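Local coordinates for G protein alpha subunit (PDB 4FID), which binds guanine nucleotides as the alpha subunit of a heterotrimeric G protein and probably relays signals across the membrane, at residues A[140-145]-A[308-313]; A[51-56]-A[121-126]; A[21-26]-A[31-36]. All coordinates share one frame; numbering follows the deposited sequence.

Contact 1: A[140-145]-A[308-313]. With GDP (guanosine-5'-diphosphate), chain C.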
loop_
_atom_site.group_PDB
_atom_site.type_symbol
_atom_site.label_atom_id
_atom_site.label_comp_id
_atom_site.label_asym_id
_atom_site.label_seq_id
_atom_site.Cartn_x
_atom_site.Cartn_y
_atom_site.Cartn_z
ATOM N N ASP A 140 11.193 1.563 -8.461
ATOM C CA ASP A 140 11.530 0.528 -7.490
ATOM C C ASP A 140 11.067 0.932 -6.093
ATOM O O ASP A 140 10.500 0.128 -5.371
ATOM C CB ASP A 140 13.045 0.241 -7.491
ATOM C CG ASP A 140 13.539 -0.302 -8.837
ATOM O OD1 ASP A 140 12.678 -0.780 -9.610
ATOM O OD2 ASP A 140 14.766 -0.251 -9.127
ATOM N N LEU A 141 11.307 2.180 -5.705
ATOM C CA LEU A 141 10.938 2.624 -4.362
ATOM C C LEU A 141 9.426 2.589 -4.154
ATOM O O LEU A 141 8.962 2.344 -3.031
ATOM C CB LEU A 141 11.454 4.035 -4.078
ATOM C CG LEU A 141 12.775 4.263 -3.340
ATOM C CD1 LEU A 141 13.906 3.408 -3.918
ATOM C CD2 LEU A 141 13.145 5.765 -3.352
ATOM N N ILE A 142 8.665 2.857 -5.221
ATOM C CA ILE A 142 7.212 2.789 -5.165
ATOM C C ILE A 142 6.762 1.370 -4.853
ATOM O O ILE A 142 5.861 1.158 -4.034
ATOM C CB ILE A 142 6.551 3.207 -6.507
ATOM C CG1 ILE A 142 6.687 4.718 -6.752
ATOM C CG2 ILE A 142 5.071 2.715 -6.573
ATOM C CD1 ILE A 142 6.110 5.544 -5.657
ATOM N N HIS A 143 7.405 0.396 -5.496
ATOM C CA HIS A 143 6.951 -0.992 -5.409
ATOM C C HIS A 143 7.557 -1.779 -4.266
ATOM O O HIS A 143 7.056 -2.845 -3.904
ATOM C CB HIS A 143 7.226 -1.738 -6.710
ATOM C CG HIS A 143 6.309 -1.356 -7.816
ATOM N ND1 HIS A 143 6.570 -0.304 -8.671
ATOM C CD2 HIS A 143 5.133 -1.888 -8.217
ATOM C CE1 HIS A 143 5.587 -0.202 -9.550
ATOM N NE2 HIS A 143 4.706 -1.153 -9.298
ATOM N N ASN A 144 8.641 -1.285 -3.702
ATOM C CA ASN A 144 9.290 -2.066 -2.669
ATOM C C ASN A 144 8.650 -1.898 -1.310
ATOM O O ASN A 144 8.164 -0.830 -0.956
ATOM C CB ASN A 144 10.773 -1.778 -2.582
ATOM C CG ASN A 144 11.502 -2.832 -1.791
ATOM O OD1 ASN A 144 11.383 -4.017 -2.102
ATOM N ND2 ASN A 144 12.251 -2.419 -0.750
ATOM N N ARG A 145 8.665 -2.977 -0.542
ATOM C CA ARG A 145 8.136 -2.949 0.805
ATOM C C ARG A 145 9.142 -2.334 1.782
ATOM O O ARG A 145 10.279 -2.799 1.887
ATOM C CB ARG A 145 7.748 -4.370 1.219
ATOM C CG ARG A 145 6.987 -5.107 0.117
ATOM C CD ARG A 145 5.915 -6.032 0.678
ATOM N NE ARG A 145 4.560 -5.484 0.594
ATOM C CZ ARG A 145 3.506 -6.017 1.209
ATOM N NH1 ARG A 145 3.655 -7.105 1.956
ATOM N NH2 ARG A 145 2.305 -5.461 1.091
ATOM N N ASN A 308 -5.156 3.164 -6.650
ATOM C CA ASN A 308 -4.081 2.233 -6.924
ATOM C C ASN A 308 -2.757 2.992 -6.760
ATOM O O ASN A 308 -2.247 3.614 -7.694
ATOM C CB ASN A 308 -4.256 1.578 -8.300
ATOM C CG ASN A 308 -3.068 0.697 -8.692
ATOM O OD1 ASN A 308 -2.168 0.432 -7.879
ATOM N ND2 ASN A 308 -3.058 0.238 -9.951
ATOM N N ALA A 309 -2.238 2.950 -5.534
ATOM C CA ALA A 309 -1.046 3.695 -5.125
ATOM C C ALA A 309 0.244 3.439 -5.942
ATOM O O ALA A 309 1.158 4.260 -5.939
ATOM C CB ALA A 309 -0.783 3.469 -3.633
ATOM N N THR A 310 0.335 2.304 -6.618
ATOM C CA THR A 310 1.516 2.017 -7.424
ATOM C C THR A 310 1.375 2.572 -8.839
ATOM O O THR A 310 2.223 2.323 -9.687
ATOM C CB THR A 310 1.790 0.512 -7.513
ATOM O OG1 THR A 310 0.657 -0.134 -8.098
ATOM C CG2 THR A 310 2.034 -0.056 -6.135
ATOM N N ASP A 311 0.311 3.339 -9.069
ATOM C CA ASP A 311 0.013 3.943 -10.368
ATOM C C ASP A 311 0.034 5.476 -10.281
ATOM O O ASP A 311 -0.957 6.101 -9.886
ATOM C CB ASP A 311 -1.355 3.452 -10.842
ATOM C CG ASP A 311 -1.789 4.073 -12.158
ATOM O OD1 ASP A 311 -1.199 5.097 -12.570
ATOM O OD2 ASP A 311 -2.735 3.527 -12.769
ATOM N N GLY A 312 1.169 6.068 -10.650
ATOM C CA GLY A 312 1.407 7.490 -10.480
ATOM C C GLY A 312 0.316 8.322 -11.093
ATOM O O GLY A 312 -0.175 9.282 -10.500
ATOM N N SER A 313 -0.070 7.927 -12.292
ATOM C CA SER A 313 -1.156 8.559 -13.013
ATOM C C SER A 313 -2.465 8.580 -12.210
ATOM O O SER A 313 -3.116 9.617 -12.115
ATOM C CB SER A 313 -1.358 7.843 -14.343
ATOM O OG SER A 313 -2.120 8.640 -15.217
HETATM P PB GDP C . 2.409 1.460 5.195
HETATM O O1B GDP C . 3.825 1.944 5.386
HETATM O O2B GDP C . 2.030 0.570 6.356
HETATM O O3B GDP C . 1.516 2.675 5.166
HETATM O O3A GDP C . 2.225 0.604 3.821
HETATM P PA GDP C . 3.299 0.575 2.597
HETATM O O1A GDP C . 3.229 1.837 1.764
HETATM O O2A GDP C . 4.714 0.357 3.105
HETATM O "O5'" GDP C . 2.856 -0.719 1.730
HETATM C "C5'" GDP C . 3.785 -1.782 1.499
HETATM C "C4'" GDP C . 3.576 -2.471 0.142
HETATM O "O4'" GDP C . 2.260 -2.256 -0.389
HETATM C "C3'" GDP C . 4.573 -1.999 -0.917
HETATM O "O3'" GDP C . 5.287 -3.134 -1.448
HETATM C "C2'" GDP C . 3.723 -1.318 -1.981
HETATM O "O2'" GDP C . 4.283 -1.489 -3.296
HETATM C "C1'" GDP C . 2.355 -1.981 -1.790
HETATM N N9 GDP C . 1.222 -1.143 -2.282
HETATM C C8 GDP C . 0.736 0.002 -1.754
HETATM N N7 GDP C . -0.312 0.476 -2.482
HETATM C C5 GDP C . -0.516 -0.378 -3.502
HETATM C C6 GDP C . -1.446 -0.489 -4.655
HETATM O O6 GDP C . -2.333 0.362 -4.854
HETATM N N1 GDP C . -1.311 -1.525 -5.490
HETATM C C2 GDP C . -0.372 -2.474 -5.304
HETATM N N2 GDP C . -0.306 -3.500 -6.181
HETATM N N3 GDP C . 0.514 -2.446 -4.274
HETATM C C4 GDP C . 0.492 -1.443 -3.362
#
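The side chain of I142 has CG1 anti to its carbonyl carbon (chi1 -71°), which leaves CG2 to lead across to T310, 3.7 Å from its CA. T310 has its hydroxyl between backbone N and carbonyl carbon (chi1 59°), where OG1 gives a hydrogen bond of 2.9 Å to N308 OD1. The same rotation lays T310 CG2 over one face of the guanine, 3.4 Å from GDP N3. The imidazole of H143 crosses T310 at about a right angle, NE2 lying 3.8 Å from T310 CB, while its ND1 is engaged by E139 O. The type I turn 308-311 corresponds to the loop, TCAT in many G-alpha subunits, that contacts the guanine base. A309 N reaches GDP O6 at 2.7 Å through a bent, weak bond, its N-H being shared with N236 OD1. At the other end of the nucleoside, the chain leaving helix 138-143 follows the ribose. R145, bent at chi2 and chi3 and poorly ordered, donates a hydrogen bond from NE to GDP O3' (3.2 Å), and GDP O4' lies at the edge of its guanidinium, in the plane of that group. D311 stands at the N-cap of helix 312-332, its OD1 bonded to N314 N.

Contact 2: A[51-56]-A[121-126]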
loop_
_atom_site.group_PDB
_atom_site.type_symbol
_atom_site.label_atom_id
_atom_site.label_comp_id
_atom_site.label_asym_id
_atom_site.label_seq_id
_atom_site.Cartn_x
_atom_site.Cartn_y
_atom_site.Cartn_z
ATOM N N THR A 51 14.273 -13.433 -0.686
ATOM C CA THR A 51 13.361 -13.931 0.339
ATOM C C THR A 51 11.959 -14.220 -0.214
ATOM O O THR A 51 11.362 -15.232 0.141
ATOM C CB THR A 51 13.322 -13.029 1.611
ATOM O OG1 THR A 51 12.642 -11.795 1.343
ATOM C CG2 THR A 51 14.726 -12.738 2.098
ATOM N N CYS A 52 11.448 -13.353 -1.091
ATOM C CA CYS A 52 10.158 -13.591 -1.751
ATOM C C CYS A 52 10.151 -14.874 -2.565
ATOM O O CYS A 52 9.111 -15.511 -2.691
ATOM C CB CYS A 52 9.787 -12.447 -2.694
ATOM S SG CYS A 52 9.167 -10.922 -1.937
HETATM N N MSE A 53 11.300 -15.244 -3.134
HETATM C CA MSE A 53 11.385 -16.447 -3.958
HETATM C C MSE A 53 11.593 -17.694 -3.114
HETATM O O MSE A 53 11.055 -18.749 -3.437
HETATM C CB MSE A 53 12.464 -16.331 -5.045
HETATM C CG MSE A 53 12.541 -17.569 -5.977
HETATM SE SE MSE A 53 10.879 -18.040 -6.999
HETATM C CE MSE A 53 10.834 -16.623 -8.341
ATOM N N ARG A 54 12.359 -17.574 -2.031
ATOM C CA ARG A 54 12.433 -18.650 -1.034
ATOM C C ARG A 54 11.025 -18.994 -0.568
ATOM O O ARG A 54 10.663 -20.165 -0.499
ATOM C CB ARG A 54 13.297 -18.254 0.170
ATOM C CG ARG A 54 14.782 -18.195 -0.123
ATOM C CD ARG A 54 15.583 -17.714 1.070
ATOM N NE ARG A 54 17.016 -17.731 0.771
ATOM C CZ ARG A 54 17.972 -17.203 1.539
ATOM N NH1 ARG A 54 17.672 -16.593 2.684
ATOM N NH2 ARG A 54 19.238 -17.280 1.148
ATOM N N THR A 55 10.234 -17.963 -0.268
ATOM C CA THR A 55 8.835 -18.120 0.144
ATOM C C THR A 55 8.044 -19.004 -0.820
ATOM O O THR A 55 7.357 -19.926 -0.395
ATOM C CB THR A 55 8.116 -16.740 0.240
ATOM O OG1 THR A 55 8.749 -15.932 1.235
ATOM C CG2 THR A 55 6.619 -16.893 0.574
ATOM N N LEU A 56 8.119 -18.701 -2.115
ATOM C CA LEU A 56 7.393 -19.478 -3.123
ATOM C C LEU A 56 7.909 -20.918 -3.206
ATOM O O LEU A 56 7.115 -21.859 -3.288
ATOM C CB LEU A 56 7.427 -18.802 -4.513
ATOM C CG LEU A 56 6.474 -17.637 -4.791
ATOM C CD1 LEU A 56 6.847 -16.816 -6.050
ATOM C CD2 LEU A 56 5.058 -18.152 -4.910
ATOM N N TYR A 121 6.842 -7.904 -9.247
ATOM C CA TYR A 121 7.632 -6.783 -9.755
ATOM C C TYR A 121 9.114 -7.076 -9.605
ATOM O O TYR A 121 9.875 -6.898 -10.542
ATOM C CB TYR A 121 7.263 -5.464 -9.070
ATOM C CG TYR A 121 8.095 -4.264 -9.492
ATOM C CD1 TYR A 121 7.650 -3.399 -10.491
ATOM C CD2 TYR A 121 9.313 -3.973 -8.868
ATOM C CE1 TYR A 121 8.402 -2.289 -10.871
ATOM C CE2 TYR A 121 10.077 -2.869 -9.240
ATOM C CZ TYR A 121 9.611 -2.025 -10.242
ATOM O OH TYR A 121 10.345 -0.909 -10.618
ATOM N N LEU A 122 9.528 -7.540 -8.430
ATOM C CA LEU A 122 10.940 -7.850 -8.217
ATOM C C LEU A 122 11.454 -8.864 -9.240
ATOM O O LEU A 122 12.470 -8.632 -9.861
ATOM C CB LEU A 122 11.225 -8.291 -6.773
ATOM C CG LEU A 122 11.025 -7.137 -5.778
ATOM C CD1 LEU A 122 11.238 -7.516 -4.275
ATOM C CD2 LEU A 122 11.905 -5.993 -6.188
ATOM N N PHE A 123 10.733 -9.961 -9.433
ATOM C CA PHE A 123 11.120 -10.979 -10.405
ATOM C C PHE A 123 11.218 -10.451 -11.842
ATOM O O PHE A 123 12.192 -10.714 -12.547
ATOM C CB PHE A 123 10.155 -12.169 -10.326
ATOM C CG PHE A 123 10.045 -12.747 -8.936
ATOM C CD1 PHE A 123 11.095 -12.602 -8.029
ATOM C CD2 PHE A 123 8.895 -13.413 -8.526
ATOM C CE1 PHE A 123 10.994 -13.112 -6.743
ATOM C CE2 PHE A 123 8.793 -13.929 -7.239
ATOM C CZ PHE A 123 9.841 -13.783 -6.350
ATOM N N GLU A 124 10.224 -9.691 -12.276
ATOM C CA GLU A 124 10.257 -9.157 -13.626
ATOM C C GLU A 124 11.383 -8.160 -13.846
ATOM O O GLU A 124 11.688 -7.803 -14.982
ATOM C CB GLU A 124 8.910 -8.546 -13.984
ATOM C CG GLU A 124 7.822 -9.604 -14.107
ATOM C CD GLU A 124 6.428 -9.029 -14.202
ATOM O OE1 GLU A 124 6.258 -7.790 -14.136
ATOM O OE2 GLU A 124 5.491 -9.836 -14.337
ATOM N N ASN A 125 12.005 -7.718 -12.757
ATOM C CA ASN A 125 13.029 -6.686 -12.826
ATOM C C ASN A 125 14.390 -7.180 -12.379
ATOM O O ASN A 125 15.313 -6.375 -12.185
ATOM C CB ASN A 125 12.609 -5.455 -12.015
ATOM C CG ASN A 125 11.652 -4.548 -12.784
ATOM O OD1 ASN A 125 12.086 -3.681 -13.527
ATOM N ND2 ASN A 125 10.347 -4.751 -12.607
ATOM N N VAL A 126 14.516 -8.506 -12.240
ATOM C CA VAL A 126 15.720 -9.122 -11.675
ATOM C C VAL A 126 17.015 -8.882 -12.475
ATOM O O VAL A 126 18.071 -8.649 -11.887
ATOM C CB VAL A 126 15.532 -10.625 -11.397
ATOM C CG1 VAL A 126 15.623 -11.434 -12.682
ATOM C CG2 VAL A 126 16.572 -11.090 -10.401
#
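C52 and M53, on one turn of helix 42-62, face L122 and F123 in the last turn of helix 119-124, with the closest pair of CA atoms, those of M53 and F123, 8.5 Å apart. F123 carries the contact. Its ring is directed at the neighbouring helix and wedges between three of that helix's side chains. M53, a selenomethionine, starts with CG anti to the backbone N and then curls at chi2 (59°) and chi3 (73°), and this hook brings its methyl back over the aromatic ring. CE sits 3.5 Å from the F123 centroid, nearly on the ring normal, in a CH-pi contact. M53 SE stands farther off and obliquely, 4.9 Å from the same centroid, which completes a Met-aromatic pair. L56 approaches differently: CD1 meets the ring edge near its plane, 3.7 Å from F123 CE2. C52 CB comes in obliquely, 3.9 Å from F123 CZ, while the backbone C of C52 lies in the ring plane at the edge. W98 of helix 90-99 also meets the F123 ring, and I103 of helix 101-108 packs on both M53 and L56. Away from the interface, N125 ND2 donates a nearly straight bond to Y121 O (3.0 Å, 165°) while lying over the centre of the Y121 ring. N125 OD1 in turn accepts from R128. The arrangement is that of the hydrophobic core of the G-alpha all-helical domain, in which shorter helices pack round the long helix 42-62.

Contact 3: A[21-26]-A[31-36]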
loop_
_atom_site.group_PDB
_atom_site.type_symbol
_atom_site.label_atom_id
_atom_site.label_comp_id
_atom_site.label_asym_id
_atom_site.label_seq_id
_atom_site.Cartn_x
_atom_site.Cartn_y
_atom_site.Cartn_z
ATOM N N ILE A 21 1.521 5.945 -1.024
ATOM C CA ILE A 21 0.880 7.183 -1.419
ATOM C C ILE A 21 1.806 8.388 -1.165
ATOM O O ILE A 21 1.896 9.287 -1.990
ATOM C CB ILE A 21 -0.422 7.381 -0.644
ATOM C CG1 ILE A 21 -1.365 6.191 -0.864
ATOM C CG2 ILE A 21 -1.049 8.723 -1.006
ATOM C CD1 ILE A 21 -1.968 6.144 -2.233
ATOM N N ALA A 22 2.473 8.403 -0.012
ATOM C CA ALA A 22 3.338 9.516 0.367
ATOM C C ALA A 22 4.570 9.663 -0.536
ATOM O O ALA A 22 4.976 10.779 -0.871
ATOM C CB ALA A 22 3.757 9.385 1.821
ATOM N N LYS A 23 5.175 8.546 -0.913
ATOM C CA LYS A 23 6.284 8.589 -1.861
ATOM C C LYS A 23 5.789 9.058 -3.230
ATOM O O LYS A 23 6.463 9.794 -3.942
ATOM C CB LYS A 23 6.946 7.217 -1.984
ATOM C CG LYS A 23 7.952 6.922 -0.903
ATOM C CD LYS A 23 8.338 5.467 -0.914
ATOM C CE LYS A 23 9.090 5.100 0.357
ATOM N NZ LYS A 23 8.859 3.672 0.728
ATOM N N GLN A 24 4.590 8.635 -3.575
ATOM C CA GLN A 24 4.015 8.963 -4.860
ATOM C C GLN A 24 3.775 10.461 -5.002
ATOM O O GLN A 24 3.926 11.019 -6.087
ATOM C CB GLN A 24 2.711 8.187 -5.057
ATOM C CG GLN A 24 2.259 8.117 -6.483
ATOM C CD GLN A 24 3.184 7.301 -7.357
ATOM O OE1 GLN A 24 3.022 6.083 -7.490
ATOM N NE2 GLN A 24 4.152 7.970 -7.982
ATOM N N LEU A 25 3.411 11.115 -3.904
ATOM C CA LEU A 25 3.133 12.552 -3.930
ATOM C C LEU A 25 4.431 13.327 -3.927
ATOM O O LEU A 25 4.505 14.415 -4.505
ATOM C CB LEU A 25 2.274 12.978 -2.733
ATOM C CG LEU A 25 0.839 12.441 -2.702
ATOM C CD1 LEU A 25 0.194 12.696 -1.350
ATOM C CD2 LEU A 25 0.026 13.057 -3.826
ATOM N N LYS A 26 5.453 12.784 -3.263
ATOM C CA LYS A 26 6.768 13.411 -3.343
ATOM C C LYS A 26 7.294 13.326 -4.777
ATOM O O LYS A 26 7.889 14.292 -5.261
ATOM C CB LYS A 26 7.778 12.818 -2.356
ATOM C CG LYS A 26 8.841 13.818 -1.919
ATOM C CD LYS A 26 10.028 13.161 -1.203
ATOM C CE LYS A 26 11.093 14.208 -0.814
ATOM N NZ LYS A 26 12.408 13.648 -0.389
ATOM N N GLY A 31 10.152 16.923 -5.080
ATOM C CA GLY A 31 11.232 16.790 -6.042
ATOM C C GLY A 31 11.669 15.357 -6.310
ATOM O O GLY A 31 12.778 15.098 -6.785
ATOM N N GLY A 32 10.802 14.407 -6.010
ATOM C CA GLY A 32 11.208 13.025 -6.124
ATOM C C GLY A 32 12.350 12.720 -5.180
ATOM O O GLY A 32 12.586 13.434 -4.205
ATOM N N PHE A 33 13.056 11.640 -5.471
ATOM C CA PHE A 33 14.148 11.187 -4.634
ATOM C C PHE A 33 15.446 11.217 -5.414
ATOM O O PHE A 33 15.545 10.642 -6.496
ATOM C CB PHE A 33 13.871 9.782 -4.110
ATOM C CG PHE A 33 12.640 9.700 -3.255
ATOM C CD1 PHE A 33 11.371 9.622 -3.836
ATOM C CD2 PHE A 33 12.740 9.718 -1.867
ATOM C CE1 PHE A 33 10.236 9.559 -3.048
ATOM C CE2 PHE A 33 11.605 9.647 -1.073
ATOM C CZ PHE A 33 10.353 9.568 -1.667
ATOM N N PRO A 34 16.439 11.928 -4.871
ATOM C CA PRO A 34 17.773 12.030 -5.467
ATOM C C PRO A 34 18.554 10.733 -5.341
ATOM O O PRO A 34 18.291 9.911 -4.465
ATOM C CB PRO A 34 18.440 13.140 -4.656
ATOM C CG PRO A 34 17.666 13.217 -3.384
ATOM C CD PRO A 34 16.261 12.842 -3.733
ATOM N N GLU A 35 19.518 10.564 -6.228
ATOM C CA GLU A 35 20.265 9.327 -6.305
ATOM C C GLU A 35 20.758 8.807 -4.960
ATOM O O GLU A 35 20.697 7.606 -4.717
ATOM C CB GLU A 35 21.437 9.459 -7.282
ATOM C CG GLU A 35 22.205 8.158 -7.484
ATOM C CD GLU A 35 23.386 8.305 -8.426
ATOM O OE1 GLU A 35 23.608 9.421 -8.950
ATOM O OE2 GLU A 35 24.097 7.299 -8.639
ATOM N N GLN A 36 21.258 9.677 -4.088
ATOM C CA GLN A 36 21.829 9.170 -2.834
ATOM C C GLN A 36 20.769 8.652 -1.864
ATOM O O GLN A 36 21.031 7.716 -1.112
ATOM C CB GLN A 36 22.786 10.160 -2.148
ATOM C CG GLN A 36 22.182 11.498 -1.805
ATOM C CD GLN A 36 22.431 12.529 -2.890
ATOM O OE1 GLN A 36 23.476 12.516 -3.549
ATOM N NE2 GLN A 36 21.471 13.433 -3.079
#
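K26 and K23, one turn apart on helix 18-28, both cross the ring of F33 at about a right angle but meet it differently. The K26 chain, extended beyond CG, runs over one face: CD lies 3.6 Å above the F33 plane, displaced toward the rim, and makes a CH-pi contact at 4.0 Å from the ring centroid. K23 comes in obliquely, with CG 3.7 Å from F33 CZ, and its carbonyl oxygen lies in the ring plane at the edge, 3.9 Å from F33 CE1. K23 leads its ammonium away from the ring to a weak bond with T146 OG1, whereas K26 NZ stays above the rim near F33 CE2 and has E37 as a long, weak ion-pair partner. F33 also touches L141 of helix 138-143. The backbones are joined as well: G32 N donates to K26 O (3.0 Å, 156°), arriving well above the carbonyl plane, and the positive phi of G32 (62°) turns the chain so that the next residue, F33, can lay its ring between the two lysines. In a Ras-like G domain, helix 18-28 is the one that follows the P-loop; here its last turns are packed against the first linker leading to the all-helical domain.

Contact 2 is buried within the all-helical domain and wholly apolar across its interface; contact 3 is a surface contact that adds a backbone hydrogen bond to aromatic-aliphatic packing; contact 1, partly buried, is small in itself and is bridged by GDP. Contacts 1 and 3 are both built against helices 18-28 and 138-143, whereas contact 2 belongs to helices 42-62 and 119-124. Contact 1 touches both others: Y121 of contact 2 stacks on H143, its hydroxyl probably bonding to D140, while I21 of contact 3 packs on A309. Contacts 2 and 3 do not touch, their nearest atoms being about 11 Å apart. As in other G-alpha subunits, GDP lies in the cleft between the all-helical and Ras-like domains, where contact 1 sits.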